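Local coordinates for protein endo-b-1,4-glucanase (Nasutitermes takasagoensis, PDB 1KS8) that probably hydrolyses internal beta-1,4-glucosidic linkages in cellulose and related beta-glucans as a family 9 glycosyl hydrolase, at residues G22-D27 against V96-D101; T31-S36 against G51-G56; D35-D40 against M135-Y140. One frame throughout, in Å; residues are numbered along the deposited sequence.

Contact 1 of 3, residues G22-D27 against V96-D101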
loop_
_atom_site.group_PDB
_atom_site.type_symbol
_atom_site.label_atom_id
_atom_site.label_comp_id
_atom_site.label_asym_id
_atom_site.label_seq_id
_atom_site.Cartn_x
_atom_site.Cartn_y
_atom_site.Cartn_z
ATOM N N GLY A 22 13.366 -11.412 2.096
ATOM C CA GLY A 22 14.752 -11.405 1.658
ATOM C C GLY A 22 15.777 -11.250 2.764
ATOM O O GLY A 22 15.513 -11.566 3.922
ATOM N N ARG A 23 16.961 -10.771 2.398
ATOM C CA ARG A 23 18.041 -10.561 3.357
ATOM C C ARG A 23 17.829 -9.225 4.061
ATOM O O ARG A 23 17.799 -8.173 3.423
ATOM C CB ARG A 23 19.391 -10.569 2.634
ATOM C CG ARG A 23 20.587 -10.554 3.570
ATOM C CD ARG A 23 21.912 -10.698 2.829
ATOM N NE ARG A 23 22.039 -11.985 2.147
ATOM C CZ ARG A 23 21.562 -12.245 0.933
ATOM N NH1 ARG A 23 20.922 -11.306 0.250
ATOM N NH2 ARG A 23 21.721 -13.452 0.402
ATOM N N LEU A 24 17.680 -9.274 5.380
ATOM C CA LEU A 24 17.447 -8.068 6.162
ATOM C C LEU A 24 18.746 -7.330 6.469
ATOM O O LEU A 24 19.789 -7.948 6.691
ATOM C CB LEU A 24 16.713 -8.427 7.454
ATOM C CG LEU A 24 15.429 -9.229 7.212
ATOM C CD1 LEU A 24 14.781 -9.569 8.543
ATOM C CD2 LEU A 24 14.471 -8.432 6.333
ATOM N N PRO A 25 18.695 -5.989 6.487
ATOM C CA PRO A 25 19.872 -5.164 6.762
ATOM C C PRO A 25 20.358 -5.237 8.202
ATOM O O PRO A 25 19.606 -5.582 9.115
ATOM C CB PRO A 25 19.402 -3.766 6.378
ATOM C CG PRO A 25 17.969 -3.793 6.782
ATOM C CD PRO A 25 17.508 -5.142 6.263
ATOM N N ALA A 26 21.628 -4.899 8.397
ATOM C CA ALA A 26 22.228 -4.921 9.722
ATOM C C ALA A 26 21.517 -3.973 10.680
ATOM O O ALA A 26 21.472 -4.223 11.884
ATOM C CB ALA A 26 23.708 -4.557 9.630
ATOM N N ASP A 27 20.954 -2.889 10.152
ATOM C CA ASP A 27 20.268 -1.923 11.002
ATOM C C ASP A 27 18.768 -2.164 11.152
ATOM O O ASP A 27 18.028 -1.265 11.544
ATOM C CB ASP A 27 20.520 -0.495 10.502
ATOM C CG ASP A 27 19.917 -0.229 9.136
ATOM O OD1 ASP A 27 19.265 -1.131 8.570
ATOM O OD2 ASP A 27 20.096 0.898 8.628
ATOM N N VAL A 96 10.200 2.896 0.968
ATOM C CA VAL A 96 9.877 2.982 -0.446
ATOM C C VAL A 96 10.910 2.195 -1.254
ATOM O O VAL A 96 10.561 1.397 -2.127
ATOM C CB VAL A 96 9.873 4.453 -0.918
ATOM C CG1 VAL A 96 9.782 4.522 -2.438
ATOM C CG2 VAL A 96 8.702 5.192 -0.291
ATOM N N LYS A 97 12.185 2.399 -0.940
ATOM C CA LYS A 97 13.253 1.723 -1.666
ATOM C C LYS A 97 13.211 0.205 -1.527
ATOM O O LYS A 97 13.618 -0.514 -2.440
ATOM C CB LYS A 97 14.615 2.261 -1.212
ATOM C CG LYS A 97 15.786 1.801 -2.071
ATOM C CD LYS A 97 17.041 2.603 -1.749
ATOM C CE LYS A 97 18.180 2.283 -2.708
ATOM N NZ LYS A 97 18.644 0.875 -2.594
ATOM N N TRP A 98 12.717 -0.297 -0.400
ATOM C CA TRP A 98 12.655 -1.742 -0.231
ATOM C C TRP A 98 11.752 -2.328 -1.312
ATOM O O TRP A 98 12.000 -3.419 -1.821
ATOM C CB TRP A 98 12.124 -2.112 1.155
ATOM C CG TRP A 98 12.408 -3.539 1.493
ATOM C CD1 TRP A 98 11.632 -4.626 1.204
ATOM C CD2 TRP A 98 13.606 -4.046 2.090
ATOM N NE1 TRP A 98 12.278 -5.780 1.579
ATOM C CE2 TRP A 98 13.492 -5.453 2.124
ATOM C CE3 TRP A 98 14.767 -3.447 2.595
ATOM C CZ2 TRP A 98 14.500 -6.274 2.645
ATOM C CZ3 TRP A 98 15.770 -4.262 3.111
ATOM C CH2 TRP A 98 15.628 -5.661 3.131
ATOM N N ALA A 99 10.708 -1.590 -1.669
ATOM C CA ALA A 99 9.788 -2.040 -2.699
ATOM C C ALA A 99 10.350 -1.813 -4.103
ATOM O O ALA A 99 10.345 -2.720 -4.929
ATOM C CB ALA A 99 8.447 -1.326 -2.550
ATOM N N THR A 100 10.853 -0.612 -4.370
ATOM C CA THR A 100 11.371 -0.323 -5.702
ATOM C C THR A 100 12.616 -1.120 -6.089
ATOM O O THR A 100 12.807 -1.428 -7.266
ATOM C CB THR A 100 11.607 1.196 -5.902
ATOM O OG1 THR A 100 12.493 1.695 -4.896
ATOM C CG2 THR A 100 10.277 1.946 -5.811
ATOM N N ASP A 101 13.459 -1.470 -5.120
ATOM C CA ASP A 101 14.634 -2.278 -5.441
ATOM C C ASP A 101 14.133 -3.604 -6.002
ATOM O O ASP A 101 14.722 -4.172 -6.923
ATOM C CB ASP A 101 15.480 -2.563 -4.199
ATOM C CG ASP A 101 16.398 -1.419 -3.838
ATOM O OD1 ASP A 101 16.572 -0.501 -4.667
ATOM O OD2 ASP A 101 16.958 -1.451 -2.722
#
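W98 reaches from its helix to the loop residues R23, L24 and P25, and its indole makes the whole of the contact. The apolar part lies at the six-membered ring. P25 CD is 3.7 Å from W98 CH2 and equally far from CZ3, the proline coming obliquely to the indole from the opposite direction. L24 adds a looser touch, its CD2 4.3 Å from W98 CZ2. The torsion of W98 places CG anti to the backbone N (chi1 -164°), which carries the benzo end out toward the loop.

The polar part is a backbone oxygen against the ring edge. R23 O lies near the indole plane, 3.3 Å from W98 CH2, where it faces the weakly positive rim of C-H groups; no hydrogen bond crosses between the two segments. W98 NE1 instead gives its proton to G51 O, and the indole also takes a cation-pi contact from R20.

In this (alpha/alpha)6 glycosyl hydrolase family 9 domain, the contact lays the loop after helix 5-18 on helix 89-106 at the surface. Away from W98, the same helix turns V96 and A99 to helix 62-78, and V96 and T100 to helix 149-165.

Within the helix, K97 and D101 pair one turn apart. K97 NZ meets the syn lone pair of D101 OD2 at 2.9 Å, with a weak second bond to D101 OD1, and K97 also makes a cation-pi contact with Y173.

Contact 2 of 3, residues T31-S36 against G51-G56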
loop_
_atom_site.group_PDB
_atom_site.type_symbol
_atom_site.label_atom_id
_atom_site.label_comp_id
_atom_site.label_asym_id
_atom_site.label_seq_id
_atom_site.Cartn_x
_atom_site.Cartn_y
_atom_site.Cartn_z
ATOM N N THR A 31 13.915 -6.812 14.915
ATOM C CA THR A 31 14.877 -7.901 14.955
ATOM C C THR A 31 14.370 -9.321 15.156
ATOM O O THR A 31 15.150 -10.262 15.037
ATOM C CB THR A 31 15.964 -7.612 16.006
ATOM O OG1 THR A 31 15.355 -7.416 17.284
ATOM C CG2 THR A 31 16.741 -6.360 15.621
ATOM N N TRP A 32 13.088 -9.497 15.474
ATOM C CA TRP A 32 12.587 -10.859 15.615
ATOM C C TRP A 32 12.366 -11.455 14.225
ATOM O O TRP A 32 12.193 -12.665 14.080
ATOM C CB TRP A 32 11.300 -10.919 16.452
ATOM C CG TRP A 32 10.227 -9.938 16.098
ATOM C CD1 TRP A 32 10.003 -8.722 16.679
ATOM C CD2 TRP A 32 9.195 -10.110 15.120
ATOM N NE1 TRP A 32 8.893 -8.130 16.128
ATOM C CE2 TRP A 32 8.378 -8.960 15.168
ATOM C CE3 TRP A 32 8.881 -11.127 14.208
ATOM C CZ2 TRP A 32 7.264 -8.796 14.338
ATOM C CZ3 TRP A 32 7.774 -10.964 13.383
ATOM C CH2 TRP A 32 6.979 -9.806 13.454
ATOM N N ARG A 33 12.377 -10.597 13.205
ATOM C CA ARG A 33 12.241 -11.053 11.823
ATOM C C ARG A 33 13.638 -11.454 11.349
ATOM O O ARG A 33 14.626 -10.791 11.682
ATOM C CB ARG A 33 11.692 -9.939 10.923
ATOM C CG ARG A 33 10.172 -9.780 10.929
ATOM C CD ARG A 33 9.468 -11.048 10.455
ATOM N NE ARG A 33 10.225 -11.715 9.398
ATOM C CZ ARG A 33 10.375 -11.252 8.162
ATOM N NH1 ARG A 33 9.803 -10.111 7.797
ATOM N NH2 ARG A 33 11.141 -11.913 7.301
ATOM N N LYS A 34 13.716 -12.531 10.574
ATOM C CA LYS A 34 14.995 -13.032 10.079
ATOM C C LYS A 34 15.035 -13.152 8.559
ATOM O O LYS A 34 14.004 -13.079 7.894
ATOM C CB LYS A 34 15.275 -14.410 10.684
ATOM C CG LYS A 34 15.155 -14.476 12.198
ATOM C CD LYS A 34 16.165 -13.572 12.883
ATOM C CE LYS A 34 15.956 -13.575 14.388
ATOM N NZ LYS A 34 16.898 -12.667 15.098
ATOM N N ASP A 35 16.234 -13.344 8.019
ATOM C CA ASP A 35 16.403 -13.506 6.580
ATOM C C ASP A 35 15.515 -14.656 6.109
ATOM O O ASP A 35 15.437 -15.698 6.763
ATOM C CB ASP A 35 17.861 -13.834 6.238
ATOM C CG ASP A 35 18.819 -12.712 6.589
ATOM O OD1 ASP A 35 18.366 -11.590 6.891
ATOM O OD2 ASP A 35 20.044 -12.963 6.549
ATOM N N SER A 36 14.863 -14.481 4.964
ATOM C CA SER A 36 13.981 -15.519 4.446
ATOM C C SER A 36 13.729 -15.340 2.960
ATOM O O SER A 36 14.046 -14.294 2.389
ATOM C CB SER A 36 12.641 -15.485 5.185
ATOM O OG SER A 36 11.906 -14.316 4.853
ATOM N N GLY A 51 11.701 -7.221 -1.520
ATOM C CA GLY A 51 10.301 -6.853 -1.613
ATOM C C GLY A 51 9.566 -7.115 -0.311
ATOM O O GLY A 51 10.171 -7.488 0.697
ATOM N N TYR A 52 8.252 -6.925 -0.339
ATOM C CA TYR A 52 7.417 -7.127 0.839
ATOM C C TYR A 52 6.481 -8.319 0.747
ATOM O O TYR A 52 5.905 -8.591 -0.309
ATOM C CB TYR A 52 6.525 -5.909 1.084
ATOM C CG TYR A 52 7.227 -4.656 1.528
ATOM C CD1 TYR A 52 7.773 -4.560 2.805
ATOM C CD2 TYR A 52 7.309 -3.548 0.689
ATOM C CE1 TYR A 52 8.380 -3.394 3.241
ATOM C CE2 TYR A 52 7.917 -2.370 1.114
ATOM C CZ TYR A 52 8.449 -2.302 2.393
ATOM O OH TYR A 52 9.042 -1.145 2.837
ATOM N N PHE A 53 6.332 -9.024 1.862
ATOM C CA PHE A 53 5.371 -10.113 1.936
ATOM C C PHE A 53 4.069 -9.314 1.956
ATOM O O PHE A 53 4.002 -8.238 2.560
ATOM C CB PHE A 53 5.549 -10.899 3.234
ATOM C CG PHE A 53 6.787 -11.752 3.257
ATOM C CD1 PHE A 53 7.050 -12.648 2.224
ATOM C CD2 PHE A 53 7.666 -11.694 4.332
ATOM C CE1 PHE A 53 8.169 -13.480 2.263
ATOM C CE2 PHE A 53 8.787 -12.523 4.381
ATOM C CZ PHE A 53 9.037 -13.417 3.346
ATOM N N ASP A 54 3.032 -9.828 1.311
ATOM C CA ASP A 54 1.785 -9.081 1.214
ATOM C C ASP A 54 1.018 -8.773 2.487
ATOM O O ASP A 54 0.706 -7.615 2.769
ATOM C CB ASP A 54 0.835 -9.778 0.244
ATOM C CG ASP A 54 -0.443 -8.996 0.031
ATOM O OD1 ASP A 54 -0.367 -7.870 -0.508
ATOM O OD2 ASP A 54 -1.523 -9.497 0.413
ATOM N N ALA A 55 0.713 -9.810 3.256
ATOM C CA ALA A 55 -0.085 -9.628 4.454
ATOM C C ALA A 55 0.399 -10.518 5.588
ATOM O O ALA A 55 1.522 -10.361 6.058
ATOM C CB ALA A 55 -1.541 -9.932 4.120
ATOM N N GLY A 56 -0.453 -11.434 6.040
ATOM C CA GLY A 56 -0.057 -12.346 7.102
ATOM C C GLY A 56 0.580 -13.592 6.512
ATOM O O GLY A 56 0.980 -14.506 7.243
#
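This is a buried edge-on packing contact, F53 against R33 and S36, between two parts of the long loop that joins helix 5-18 to strand 60-61 in the (alpha/alpha)6 domain. The side chain of F53 is about 10 Å from that of E412, predicted to be an active-site residue, and A55, two residues on from F53, touches E412. Both polar groups come to the rim of the phenyl ring, in its plane, rather than over a face. The guanidinium of R33 is turned 50° from the ring, and NH2 is 3.8 Å from F53 CE2.

R33 gets there on a folded chain: chi2 (-60°) and chi3 (-36°) bend it back toward its own backbone. NH2 makes a weak bond of 3.1 Å to K34 O, while NH1 is bonded to A18 O and R20 O at the end of helix 5-18 and just after it. The buried charge is thus held by carbonyl oxygens. F53 is positioned by a backbone bond with Q19, and its side chain also touches S21. S36 OG stands between its backbone N and carbonyl carbon, 3.4 Å from F53 CZ and 3.6 Å from F53 CE2.

Contact 3 of 3, residues D35-D40 against M135-Y140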
loop_
_atom_site.group_PDB
_atom_site.type_symbol
_atom_site.label_atom_id
_atom_site.label_comp_id
_atom_site.label_asym_id
_atom_site.label_seq_id
_atom_site.Cartn_x
_atom_site.Cartn_y
_atom_site.Cartn_z
ATOM N N ASP A 35 16.234 -13.344 8.019
ATOM C CA ASP A 35 16.403 -13.506 6.580
ATOM C C ASP A 35 15.515 -14.656 6.109
ATOM O O ASP A 35 15.437 -15.698 6.763
ATOM C CB ASP A 35 17.861 -13.834 6.238
ATOM C CG ASP A 35 18.819 -12.712 6.589
ATOM O OD1 ASP A 35 18.366 -11.590 6.891
ATOM O OD2 ASP A 35 20.044 -12.963 6.549
ATOM N N SER A 36 14.863 -14.481 4.964
ATOM C CA SER A 36 13.981 -15.519 4.446
ATOM C C SER A 36 13.729 -15.340 2.960
ATOM O O SER A 36 14.046 -14.294 2.389
ATOM C CB SER A 36 12.641 -15.485 5.185
ATOM O OG SER A 36 11.906 -14.316 4.853
ATOM N N ALA A 37 13.146 -16.368 2.347
ATOM C CA ALA A 37 12.826 -16.354 0.923
ATOM C C ALA A 37 14.043 -15.938 0.111
ATOM O O ALA A 37 13.935 -15.165 -0.846
ATOM C CB ALA A 37 11.662 -15.397 0.664
ATOM N N LEU A 38 15.199 -16.480 0.482
ATOM C CA LEU A 38 16.456 -16.152 -0.183
ATOM C C LEU A 38 16.657 -16.843 -1.528
ATOM O O LEU A 38 17.639 -16.577 -2.220
ATOM C CB LEU A 38 17.631 -16.479 0.745
ATOM C CG LEU A 38 17.603 -15.764 2.100
ATOM C CD1 LEU A 38 18.805 -16.193 2.932
ATOM C CD2 LEU A 38 17.609 -14.257 1.889
ATOM N N ASN A 39 15.729 -17.721 -1.897
ATOM C CA ASN A 39 15.821 -18.437 -3.166
ATOM C C ASN A 39 14.793 -17.948 -4.184
ATOM O O ASN A 39 14.635 -18.544 -5.249
ATOM C CB ASN A 39 15.633 -19.939 -2.937
ATOM C CG ASN A 39 16.822 -20.576 -2.244
ATOM O OD1 ASN A 39 16.661 -21.342 -1.292
ATOM N ND2 ASN A 39 18.023 -20.272 -2.724
ATOM N N ASP A 40 14.083 -16.870 -3.859
ATOM C CA ASP A 40 13.083 -16.333 -4.779
ATOM C C ASP A 40 13.771 -15.976 -6.092
ATOM O O ASP A 40 14.730 -15.200 -6.112
ATOM C CB ASP A 40 12.405 -15.103 -4.169
ATOM C CG ASP A 40 11.378 -15.470 -3.105
ATOM O OD1 ASP A 40 11.317 -16.654 -2.715
ATOM O OD2 ASP A 40 10.632 -14.573 -2.661
ATOM N N MET A 135 8.498 -25.144 0.838
ATOM C CA MET A 135 7.717 -25.403 -0.366
ATOM C C MET A 135 8.228 -24.589 -1.545
ATOM O O MET A 135 8.865 -23.549 -1.372
ATOM C CB MET A 135 6.234 -25.083 -0.135
ATOM C CG MET A 135 5.855 -23.607 -0.252
ATOM S SD MET A 135 6.554 -22.533 1.021
ATOM C CE MET A 135 5.417 -22.843 2.375
ATOM N N ALA A 136 7.950 -25.077 -2.750
ATOM C CA ALA A 136 8.369 -24.381 -3.954
ATOM C C ALA A 136 7.665 -23.034 -4.013
ATOM O O ALA A 136 6.506 -22.908 -3.614
ATOM C CB ALA A 136 8.024 -25.207 -5.191
ATOM N N ARG A 137 8.379 -22.027 -4.499
ATOM C CA ARG A 137 7.830 -20.686 -4.634
ATOM C C ARG A 137 7.929 -20.253 -6.090
ATOM O O ARG A 137 8.902 -19.621 -6.509
ATOM C CB ARG A 137 8.572 -19.710 -3.714
ATOM C CG ARG A 137 8.136 -19.841 -2.257
ATOM C CD ARG A 137 9.040 -19.088 -1.295
ATOM N NE ARG A 137 9.035 -17.639 -1.483
ATOM C CZ ARG A 137 8.037 -16.827 -1.138
ATOM N NH1 ARG A 137 6.933 -17.307 -0.582
ATOM N NH2 ARG A 137 8.160 -15.517 -1.324
ATOM N N PRO A 138 6.913 -20.608 -6.891
ATOM C CA PRO A 138 6.899 -20.250 -8.308
ATOM C C PRO A 138 6.849 -18.742 -8.491
ATOM O O PRO A 138 6.325 -18.020 -7.641
ATOM C CB PRO A 138 5.626 -20.919 -8.829
ATOM C CG PRO A 138 5.394 -22.047 -7.870
ATOM C CD PRO A 138 5.746 -21.437 -6.544
ATOM N N ALA A 139 7.405 -18.276 -9.603
ATOM C CA ALA A 139 7.394 -16.860 -9.933
ATOM C C ALA A 139 6.567 -16.736 -11.204
ATOM O O ALA A 139 6.753 -17.504 -12.152
ATOM C CB ALA A 139 8.812 -16.354 -10.163
ATOM N N TYR A 140 5.643 -15.781 -11.216
ATOM C CA TYR A 140 4.770 -15.573 -12.364
ATOM C C TYR A 140 5.020 -14.197 -12.965
ATOM O O TYR A 140 5.250 -13.226 -12.239
ATOM C CB TYR A 140 3.307 -15.689 -11.930
ATOM C CG TYR A 140 2.960 -16.986 -11.228
ATOM C CD1 TYR A 140 3.199 -18.219 -11.832
ATOM C CD2 TYR A 140 2.366 -16.977 -9.966
ATOM C CE1 TYR A 140 2.851 -19.414 -11.197
ATOM C CE2 TYR A 140 2.015 -18.163 -9.324
ATOM C CZ TYR A 140 2.259 -19.374 -9.943
ATOM O OH TYR A 140 1.900 -20.544 -9.307
HETATM O O HOH W 1 11.432 -18.744 -6.538
#
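A side-on arginine-carboxylate salt bridge, R137 with D40, ties the loop before strand 60-61 to the segment leading into strand 139-142, an outer strand of the small antiparallel sheet that accompanies the (alpha/alpha)6 helices. R137 grips the carboxylate with two nitrogens, one for each oxygen. NE donates to D40 OD1 at 2.8 Å, with an N-H...O angle of 174°. NH2 donates to D40 OD2 at 3.0 Å and is almost as straight. Both oxygens are met on their syn sides and lie in the guanidinium plane; carboxylate and guanidinium are only 20° apart. Such a paired, nearly coplanar fit restricts rotation of either group. The arginine is bent at chi3 (64°), which swings its guanidinium round to present the NE edge to D40.

K60 forms a second salt bridge, to D40 OD2, and R137 NH1 is hydrogen-bonded to F58 O. Two cations beside it would be expected to favour the ionised form of D40, even at the pH of 2.5 of this crystal. V117 of the middle strand touches both side chains.

The loop approaches through a type I turn from A37 to D40, and A37 CB comes obliquely to the guanidinium, 4.0 Å from R137 NH2. A water lies 2.7 Å from R137 O and, more weakly, 3.5 Å from N39 O.

All three contacts share the long loop after helix 5-18. Contact 2, nested in sequence within contact 1, has its centre about 10 Å away; the two are tied by the probable hydrogen bonds L24 N to D35 OD1 (2.8 Å) and W98 NE1 to G51 O (2.9 Å). Contact 3 shares D35 and S36 with contact 2, centres about 12 Å apart, and F53 CE1 packs 4.1 Å from R137 NH2. Contacts 1 and 3 alternate along the chain, centres about 16 Å apart, and meet where G22 O is 3.2 Å from S36 N. A55 of contact 2 touches the predicted active-site residue E412; contacts 1 and 3 lie away from the annotated sites.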